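Local coordinates for protein inosine-uridine nucleoside N-ribohydrolase (Xanthomonas oryzae pv. oryzae, PDB 4KL0) that binds calcium and, judging by its family, probably hydrolyses the N-glycosidic bond of nucleosides, although its function as a bacterial effector is not established, at residues A[149-161]-A[199-213]. Sequence-based numbering, arbitrary orientation.
With CA (calcium ion), chain B.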
# COMPACT_ATOMS: atom_id res chain seq x y z
N VAL A 149 -6.81 -4.42 4.33
CA VAL A 149 -5.84 -3.34 4.16
C VAL A 149 -6.07 -2.67 2.80
O VAL A 149 -6.08 -3.35 1.74
CB VAL A 149 -4.41 -3.92 4.23
CG1 VAL A 149 -3.43 -2.79 3.96
CG2 VAL A 149 -4.15 -4.56 5.65
N VAL A 150 -6.31 -1.36 2.85
CA VAL A 150 -6.68 -0.64 1.60
C VAL A 150 -5.58 0.30 1.23
O VAL A 150 -5.28 1.24 1.95
CB VAL A 150 -8.01 0.12 1.82
CG1 VAL A 150 -8.35 0.96 0.59
CG2 VAL A 150 -9.10 -0.88 2.26
N ILE A 151 -4.93 0.03 0.08
CA ILE A 151 -3.84 0.88 -0.37
C ILE A 151 -4.13 1.31 -1.79
O ILE A 151 -3.21 1.56 -2.52
CB ILE A 151 -2.47 0.17 -0.28
CG1 ILE A 151 -2.48 -1.23 -0.94
CG2 ILE A 151 -2.10 -0.02 1.23
CD1 ILE A 151 -1.12 -1.90 -1.01
N ALA A 152 -5.40 1.51 -2.12
CA ALA A 152 -5.85 1.99 -3.42
C ALA A 152 -7.26 2.47 -3.30
O ALA A 152 -7.75 2.53 -2.18
CB ALA A 152 -5.80 0.83 -4.50
N GLY A 153 -7.93 2.71 -4.45
CA GLY A 153 -9.32 3.16 -4.44
C GLY A 153 -10.20 2.07 -3.85
O GLY A 153 -9.83 0.88 -3.76
N MET A 154 -11.40 2.48 -3.43
CA MET A 154 -12.16 1.63 -2.55
C MET A 154 -13.39 1.02 -3.24
O MET A 154 -14.24 0.48 -2.53
CB MET A 154 -12.57 2.46 -1.33
CG MET A 154 -11.44 2.44 -0.29
SD MET A 154 -11.28 3.89 0.83
CE MET A 154 -10.05 4.78 -0.06
N THR A 155 -13.44 1.01 -4.57
CA THR A 155 -14.61 0.40 -5.28
C THR A 155 -14.90 -1.02 -4.76
O THR A 155 -16.05 -1.39 -4.43
CB THR A 155 -14.26 0.30 -6.75
OG1 THR A 155 -13.93 1.61 -7.23
CG2 THR A 155 -15.38 -0.33 -7.55
N ASP A 156 -13.87 -1.85 -4.71
CA ASP A 156 -14.04 -3.27 -4.28
C ASP A 156 -14.16 -3.45 -2.78
O ASP A 156 -14.91 -4.34 -2.30
CB ASP A 156 -12.92 -4.12 -4.87
CG ASP A 156 -12.81 -3.89 -6.34
OD1 ASP A 156 -13.80 -4.19 -7.06
OD2 ASP A 156 -11.79 -3.39 -6.81
N ALA A 157 -13.39 -2.69 -1.99
CA ALA A 157 -13.54 -2.79 -0.56
C ALA A 157 -14.95 -2.41 -0.14
O ALA A 157 -15.50 -3.04 0.75
CB ALA A 157 -12.48 -1.89 0.17
N SER A 158 -15.51 -1.40 -0.77
CA SER A 158 -16.87 -0.99 -0.41
C SER A 158 -17.83 -2.09 -0.91
O SER A 158 -18.77 -2.43 -0.17
CB SER A 158 -17.20 0.33 -1.08
OG SER A 158 -18.58 0.67 -0.88
N ALA A 159 -17.60 -2.62 -2.13
CA ALA A 159 -18.42 -3.74 -2.65
C ALA A 159 -18.46 -4.91 -1.69
O ALA A 159 -19.50 -5.55 -1.53
CB ALA A 159 -17.96 -4.20 -4.04
N LEU A 160 -17.34 -5.19 -1.01
CA LEU A 160 -17.26 -6.32 -0.09
C LEU A 160 -18.09 -6.05 1.13
O LEU A 160 -18.81 -6.94 1.59
CB LEU A 160 -15.80 -6.63 0.35
CG LEU A 160 -15.62 -7.81 1.32
CD1 LEU A 160 -16.00 -9.09 0.62
CD2 LEU A 160 -14.16 -7.98 1.78
N LEU A 161 -18.02 -4.83 1.65
CA LEU A 161 -18.82 -4.52 2.84
C LEU A 161 -20.28 -4.57 2.42
O LEU A 161 -21.18 -4.92 3.23
CB LEU A 161 -18.49 -3.16 3.44
CG LEU A 161 -17.73 -3.31 4.73
CD1 LEU A 161 -16.39 -4.04 4.42
CD2 LEU A 161 -17.51 -1.94 5.30
N ASN A 199 -6.21 8.05 -2.82
CA ASN A 199 -6.99 6.81 -2.83
C ASN A 199 -8.49 7.06 -2.66
O ASN A 199 -9.32 6.33 -3.15
CB ASN A 199 -6.52 5.79 -1.82
CG ASN A 199 -5.16 5.22 -2.22
OD1 ASN A 199 -4.85 5.17 -3.45
ND2 ASN A 199 -4.32 4.87 -1.23
N ASN A 200 -8.83 8.08 -1.90
CA ASN A 200 -10.27 8.33 -1.80
C ASN A 200 -10.82 8.85 -3.13
O ASN A 200 -11.92 8.45 -3.53
CB ASN A 200 -10.56 9.42 -0.76
CG ASN A 200 -10.20 9.03 0.66
OD1 ASN A 200 -10.22 7.87 1.07
ND2 ASN A 200 -9.93 10.06 1.46
N ALA A 201 -10.05 9.73 -3.80
CA ALA A 201 -10.44 10.39 -5.07
C ALA A 201 -10.53 9.44 -6.27
O ALA A 201 -11.25 9.76 -7.23
CB ALA A 201 -9.49 11.49 -5.38
N THR A 202 -9.92 8.26 -6.15
CA THR A 202 -10.05 7.25 -7.22
C THR A 202 -11.52 6.93 -7.49
O THR A 202 -11.94 6.87 -8.66
CB THR A 202 -9.26 5.96 -6.90
OG1 THR A 202 -7.85 6.25 -6.87
CG2 THR A 202 -9.54 4.90 -7.99
N ASP A 203 -12.29 6.73 -6.41
CA ASP A 203 -13.75 6.51 -6.53
C ASP A 203 -14.31 7.08 -5.23
O ASP A 203 -14.40 6.38 -4.20
CB ASP A 203 -14.05 5.02 -6.71
CG ASP A 203 -15.54 4.69 -6.77
OD1 ASP A 203 -16.39 5.61 -6.52
OD2 ASP A 203 -15.84 3.50 -7.02
N ILE A 204 -14.70 8.35 -5.29
CA ILE A 204 -15.04 9.04 -4.03
C ILE A 204 -16.35 8.51 -3.41
O ILE A 204 -16.46 8.51 -2.18
CB ILE A 204 -15.05 10.55 -4.20
CG1 ILE A 204 -15.13 11.23 -2.81
CG2 ILE A 204 -16.25 10.94 -5.07
CD1 ILE A 204 -13.98 10.89 -1.89
N HIS A 205 -17.30 8.06 -4.24
CA HIS A 205 -18.57 7.52 -3.72
C HIS A 205 -18.34 6.22 -3.02
O HIS A 205 -18.89 5.99 -1.95
CB HIS A 205 -19.60 7.34 -4.84
CG HIS A 205 -19.77 8.59 -5.63
ND1 HIS A 205 -20.15 9.78 -5.03
CD2 HIS A 205 -19.48 8.89 -6.92
CE1 HIS A 205 -20.14 10.75 -5.94
NE2 HIS A 205 -19.75 10.23 -7.09
N ALA A 206 -17.51 5.35 -3.61
CA ALA A 206 -17.11 4.13 -2.89
C ALA A 206 -16.35 4.43 -1.59
O ALA A 206 -16.55 3.72 -0.60
CB ALA A 206 -16.24 3.24 -3.77
N ALA A 207 -15.46 5.45 -1.58
CA ALA A 207 -14.76 5.82 -0.34
C ALA A 207 -15.78 6.30 0.71
O ALA A 207 -15.67 5.92 1.87
CB ALA A 207 -13.75 6.90 -0.54
N ARG A 208 -16.73 7.13 0.32
CA ARG A 208 -17.74 7.53 1.30
C ARG A 208 -18.53 6.31 1.80
O ARG A 208 -18.86 6.25 2.99
CB ARG A 208 -18.71 8.55 0.66
CG ARG A 208 -18.01 9.83 0.38
CD ARG A 208 -18.88 10.87 -0.35
NE ARG A 208 -18.13 12.11 -0.31
CZ ARG A 208 -18.10 13.04 -1.23
NH1 ARG A 208 -18.85 12.90 -2.34
NH2 ARG A 208 -17.31 14.12 -1.03
N ALA A 209 -18.90 5.41 0.92
CA ALA A 209 -19.69 4.25 1.33
C ALA A 209 -18.87 3.41 2.35
O ALA A 209 -19.41 2.87 3.34
CB ALA A 209 -20.08 3.43 0.15
N LEU A 210 -17.57 3.26 2.08
CA LEU A 210 -16.75 2.39 2.92
C LEU A 210 -16.55 2.98 4.31
O LEU A 210 -16.77 2.24 5.31
CB LEU A 210 -15.40 2.03 2.23
CG LEU A 210 -14.47 1.14 3.05
CD1 LEU A 210 -14.97 -0.31 3.10
CD2 LEU A 210 -13.05 1.19 2.47
N TYR A 211 -16.15 4.27 4.40
CA TYR A 211 -15.86 4.92 5.68
C TYR A 211 -17.14 4.89 6.49
O TYR A 211 -17.13 4.57 7.69
CB TYR A 211 -15.48 6.38 5.48
CG TYR A 211 -14.02 6.67 5.09
CD1 TYR A 211 -13.41 6.01 4.01
CD2 TYR A 211 -13.26 7.65 5.76
CE1 TYR A 211 -12.13 6.33 3.63
CE2 TYR A 211 -11.98 7.97 5.36
CZ TYR A 211 -11.41 7.32 4.28
OH TYR A 211 -10.14 7.64 3.84
N ARG A 212 -18.24 5.22 5.83
CA ARG A 212 -19.53 5.26 6.51
C ARG A 212 -19.96 3.87 6.97
O ARG A 212 -20.34 3.71 8.13
CB ARG A 212 -20.60 5.90 5.60
CG ARG A 212 -22.03 5.76 6.17
CD ARG A 212 -23.03 6.56 5.32
NE ARG A 212 -23.26 5.90 4.03
CZ ARG A 212 -23.00 6.48 2.85
NH1 ARG A 212 -22.53 7.73 2.81
NH2 ARG A 212 -23.25 5.82 1.72
N ARG A 213 -19.94 2.87 6.09
CA ARG A 213 -20.47 1.58 6.46
C ARG A 213 -19.61 0.87 7.50
O ARG A 213 -20.13 0.05 8.26
CB ARG A 213 -20.70 0.70 5.24
CG ARG A 213 -21.51 -0.57 5.47
CD ARG A 213 -23.02 -0.26 5.69
NE ARG A 213 -23.83 -1.48 5.86
CZ ARG A 213 -24.92 -1.54 6.64
NH1 ARG A 213 -25.29 -0.47 7.33
NH2 ARG A 213 -25.62 -2.68 6.76
CA CA B . -1.35 2.25 -3.90
O HOH W 1 -6.46 3.67 -6.82
O HOH W 2 -11.89 5.22 -3.50
O HOH W 3 -1.61 4.28 -2.15
O HOH W 4 -2.76 4.20 -4.86
O HOH W 5 0.34 3.97 -4.50
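Met154 and Leu210 meet where two helices pack on one face of the Rossmann-like sheet of the nucleoside hydrolase fold, their segments 155-161 and 204-213 crossing at 42° with axes 8.3 Å apart. The apolar core depends on flexible and branched chains: Met154 CG presses tightly on Leu210 CD2 at 3.4 Å, while Leu210 CD1 reaches Leu161 CD2. Small Ala206 and Ser158 let the helices come close. Met154 SD lies in the plane of the Tyr211 ring, at its edge, 3.8 Å from Tyr211 CE1, a Met-aromatic contact; the bend at chi3 (-96°) turns CE toward Asn200 OD1 and Asn199 O.

Polar contacts join the helix starts. Thr155 OG1 donates to the anti lone pair of Asp203 OD2 at 2.7 Å; the other oxygen, OD1, caps helix 204-213 by accepting from Ala206 N, so one carboxylate serves both helices. Gly153 fits because Thr202 CG2 fills the space a CB would take, and its CA makes a CA-H...O contact with Asn199 O.

Near the calcium, bound by Ile151 O, the Asn199 amide works in the second shell. ND2 donates to Met178 O and to a metal-bound water, and OD1 accepts from another calcium-bound water at 2.7 Å.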